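Long-range contact in UDP-D-quinovosamine 4-dehydrogenase (Vibrio fischeri, PDB 3NKL), which is probably an oxidoreductase and lyase of the polysaccharide synthase family, here represented by a Rossmann-like, CoA-binding-type domain of a longer, probably membrane-bound protein: residues 61-72 with 88-98. Numbering follows the deposited sequence.
Sequences IKKHCISTVLLA and LAKLHVEVLTI
Val69 and Leu71 press against Leu88 where two parallel strands, 68-71 and 94-97, pair in a Rossmann-like sheet. Helix 78-89 links them, making a beta-alpha-beta crossover, and Leu88 is the bump on its last turn. Its CD1 fits between two branches of the first strand, 3.8 Å from Val69 CG1 and 3.6 Å from Leu71 CD2. Leu71 is forked: CD2 slides past Leu88, while CD1 rests on Val95 CG1 at 3.7 Å. Val69 turns CG1 to the helix and CG2 to Val93 CG2.

Val93 also reaches the other way. Its CG1 lies anti to the carbonyl carbon (chi1 -63°) and meets Ile61 CD1 at 3.6 Å. That methyl, at the end of an extended side chain, also touches Leu91 CD1. Helix 57-64 thus meets the turn that closes helix 78-89 through this one methyl, and Leu57 adds to the cover over Leu88 and Leu91.

On the opposite face of the sheet, Leu70 and Leu96 lie side by side and point the same way, with CD2 of Leu70 3.7 Å from CD1 of Leu96. Leu19 and Leu23 of helix 14-25 pack on Leu70. Thr68 and Glu94 run alongside each other nearby.

Five backbone bonds hold the strands in register. Val69 and Leu71 each give an N-H and a carbonyl to the second strand and its end; strand 5-10 pairs with the other edge of strand 68-71. At the far end, Ile98 CD1 touches Ala72, and Ile98 N donates to Leu71 O at 3.1 Å, with an N-H...O angle of 171°.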
# COMPACT_ATOMS: atom_id res chain seq x y z
N ILE B 61 8.10 21.13 2.12
CA ILE B 61 9.39 21.09 2.81
C ILE B 61 9.77 22.51 3.24
O ILE B 61 10.15 22.74 4.37
CB ILE B 61 10.48 20.49 1.90
CG1 ILE B 61 10.34 18.96 1.87
CG2 ILE B 61 11.87 20.91 2.38
CD1 ILE B 61 11.24 18.30 0.82
N LYS B 62 9.61 23.46 2.32
CA LYS B 62 9.91 24.86 2.58
C LYS B 62 8.95 25.47 3.61
O LYS B 62 9.37 26.18 4.51
CB LYS B 62 9.89 25.66 1.27
CG LYS B 62 9.99 27.18 1.41
CD LYS B 62 9.90 27.86 0.05
CE LYS B 62 9.85 29.38 0.16
NZ LYS B 62 9.44 30.03 -1.13
N LYS B 63 7.66 25.18 3.47
CA LYS B 63 6.65 25.78 4.35
C LYS B 63 6.82 25.34 5.81
O LYS B 63 6.63 26.13 6.73
CB LYS B 63 5.24 25.43 3.87
CG LYS B 63 4.12 25.87 4.83
CD LYS B 63 2.74 25.58 4.24
CE LYS B 63 1.63 26.23 5.06
NZ LYS B 63 0.28 26.04 4.43
N HIS B 64 7.20 24.08 6.00
CA HIS B 64 7.29 23.50 7.34
C HIS B 64 8.72 23.27 7.81
O HIS B 64 8.93 22.63 8.83
CB HIS B 64 6.53 22.17 7.36
CG HIS B 64 5.07 22.30 7.08
ND1 HIS B 64 4.17 22.75 8.03
CD2 HIS B 64 4.35 22.05 5.96
CE1 HIS B 64 2.96 22.77 7.50
NE2 HIS B 64 3.04 22.34 6.26
N CYS B 65 9.69 23.78 7.06
CA CYS B 65 11.11 23.57 7.38
C CYS B 65 11.41 22.11 7.67
O CYS B 65 11.96 21.78 8.72
CB CYS B 65 11.52 24.45 8.57
SG CYS B 65 11.29 26.22 8.25
N ILE B 66 11.02 21.24 6.74
CA ILE B 66 11.20 19.79 6.90
C ILE B 66 12.59 19.37 6.40
O ILE B 66 12.98 19.71 5.30
CB ILE B 66 10.08 19.03 6.15
CG1 ILE B 66 8.78 19.10 6.96
CG2 ILE B 66 10.49 17.55 5.93
CD1 ILE B 66 7.54 19.03 6.14
N SER B 67 13.34 18.64 7.21
CA SER B 67 14.64 18.19 6.73
C SER B 67 14.77 16.68 6.72
O SER B 67 15.85 16.16 6.52
CB SER B 67 15.78 18.81 7.55
OG SER B 67 15.65 18.45 8.91
N THR B 68 13.66 15.99 6.96
CA THR B 68 13.64 14.52 7.00
C THR B 68 12.34 14.02 6.40
O THR B 68 11.27 14.51 6.76
CB THR B 68 13.76 13.99 8.44
OG1 THR B 68 15.03 14.36 8.98
CG2 THR B 68 13.64 12.49 8.50
N VAL B 69 12.43 13.05 5.48
CA VAL B 69 11.25 12.44 4.89
C VAL B 69 11.33 10.94 5.13
O VAL B 69 12.38 10.33 4.97
CB VAL B 69 11.12 12.79 3.38
CG1 VAL B 69 10.02 11.94 2.71
CG2 VAL B 69 10.85 14.31 3.22
N LEU B 70 10.22 10.36 5.58
CA LEU B 70 10.17 8.93 5.91
C LEU B 70 9.42 8.16 4.82
O LEU B 70 8.30 8.52 4.47
CB LEU B 70 9.46 8.74 7.25
CG LEU B 70 9.95 9.59 8.42
CD1 LEU B 70 9.18 9.16 9.68
CD2 LEU B 70 11.44 9.43 8.62
N LEU B 71 10.01 7.09 4.32
CA LEU B 71 9.38 6.30 3.27
C LEU B 71 8.58 5.16 3.87
O LEU B 71 9.11 4.36 4.63
CB LEU B 71 10.42 5.72 2.32
CG LEU B 71 11.31 6.73 1.61
CD1 LEU B 71 12.23 6.00 0.65
CD2 LEU B 71 10.48 7.75 0.85
N ALA B 72 7.29 5.10 3.53
CA ALA B 72 6.44 4.00 3.95
C ALA B 72 5.76 3.46 2.69
O ALA B 72 4.53 3.50 2.57
CB ALA B 72 5.41 4.49 4.98
N LEU B 88 13.86 12.81 -3.65
CA LEU B 88 14.02 13.44 -2.34
C LEU B 88 15.45 13.91 -2.08
O LEU B 88 15.68 14.97 -1.46
CB LEU B 88 13.58 12.47 -1.23
CG LEU B 88 12.10 12.06 -1.35
CD1 LEU B 88 11.82 10.86 -0.46
CD2 LEU B 88 11.21 13.25 -0.92
N ALA B 89 16.42 13.12 -2.51
CA ALA B 89 17.82 13.50 -2.32
C ALA B 89 18.08 14.89 -2.84
O ALA B 89 18.82 15.66 -2.21
CB ALA B 89 18.74 12.52 -3.01
N LYS B 90 17.54 15.18 -4.02
CA LYS B 90 17.81 16.44 -4.68
C LYS B 90 17.07 17.61 -4.03
O LYS B 90 17.20 18.75 -4.47
CB LYS B 90 17.45 16.36 -6.17
CG LYS B 90 18.25 15.30 -6.91
CD LYS B 90 17.67 15.01 -8.31
CE LYS B 90 18.50 13.98 -9.06
NZ LYS B 90 17.77 13.48 -10.27
N LEU B 91 16.29 17.33 -2.98
CA LEU B 91 15.63 18.40 -2.24
C LEU B 91 16.33 18.63 -0.89
O LEU B 91 15.80 19.32 -0.03
CB LEU B 91 14.16 18.08 -2.00
CG LEU B 91 13.32 17.95 -3.28
CD1 LEU B 91 11.90 17.54 -2.93
CD2 LEU B 91 13.33 19.30 -3.98
N HIS B 92 17.49 18.01 -0.72
CA HIS B 92 18.32 18.20 0.47
C HIS B 92 17.54 17.86 1.74
O HIS B 92 17.52 18.65 2.68
CB HIS B 92 18.87 19.63 0.54
CG HIS B 92 20.02 19.89 -0.39
ND1 HIS B 92 20.56 21.15 -0.58
CD2 HIS B 92 20.73 19.05 -1.19
CE1 HIS B 92 21.55 21.07 -1.46
NE2 HIS B 92 21.68 19.80 -1.82
N VAL B 93 16.90 16.70 1.75
CA VAL B 93 16.38 16.14 2.99
C VAL B 93 17.10 14.83 3.23
O VAL B 93 17.69 14.27 2.32
CB VAL B 93 14.88 15.90 2.91
CG1 VAL B 93 14.17 17.26 2.70
CG2 VAL B 93 14.51 14.93 1.75
N GLU B 94 17.09 14.39 4.47
CA GLU B 94 17.57 13.08 4.85
C GLU B 94 16.41 12.12 4.56
O GLU B 94 15.23 12.51 4.69
CB GLU B 94 17.84 13.11 6.35
CG GLU B 94 18.20 11.80 6.93
CD GLU B 94 18.60 11.93 8.39
OE1 GLU B 94 19.58 11.25 8.77
OE2 GLU B 94 17.96 12.71 9.13
N VAL B 95 16.71 10.90 4.16
CA VAL B 95 15.63 9.96 3.79
C VAL B 95 15.77 8.68 4.61
O VAL B 95 16.84 8.05 4.60
CB VAL B 95 15.65 9.64 2.28
CG1 VAL B 95 14.55 8.65 1.93
CG2 VAL B 95 15.49 10.92 1.45
N LEU B 96 14.71 8.33 5.35
CA LEU B 96 14.71 7.11 6.16
C LEU B 96 13.57 6.25 5.66
O LEU B 96 12.63 6.76 5.08
CB LEU B 96 14.46 7.40 7.64
CG LEU B 96 15.24 8.55 8.27
CD1 LEU B 96 14.85 8.72 9.75
CD2 LEU B 96 16.71 8.23 8.14
N THR B 97 13.67 4.94 5.88
CA THR B 97 12.65 4.02 5.38
C THR B 97 12.24 2.98 6.41
O THR B 97 13.06 2.53 7.22
CB THR B 97 13.12 3.26 4.10
OG1 THR B 97 12.09 2.36 3.65
CG2 THR B 97 14.39 2.46 4.36
N ILE B 98 10.97 2.58 6.38
CA ILE B 98 10.53 1.45 7.19
C ILE B 98 11.07 0.17 6.52
O ILE B 98 11.58 0.23 5.40
CB ILE B 98 8.99 1.41 7.29
CG1 ILE B 98 8.35 1.00 5.96
CG2 ILE B 98 8.44 2.78 7.78
CD1 ILE B 98 6.81 0.78 6.10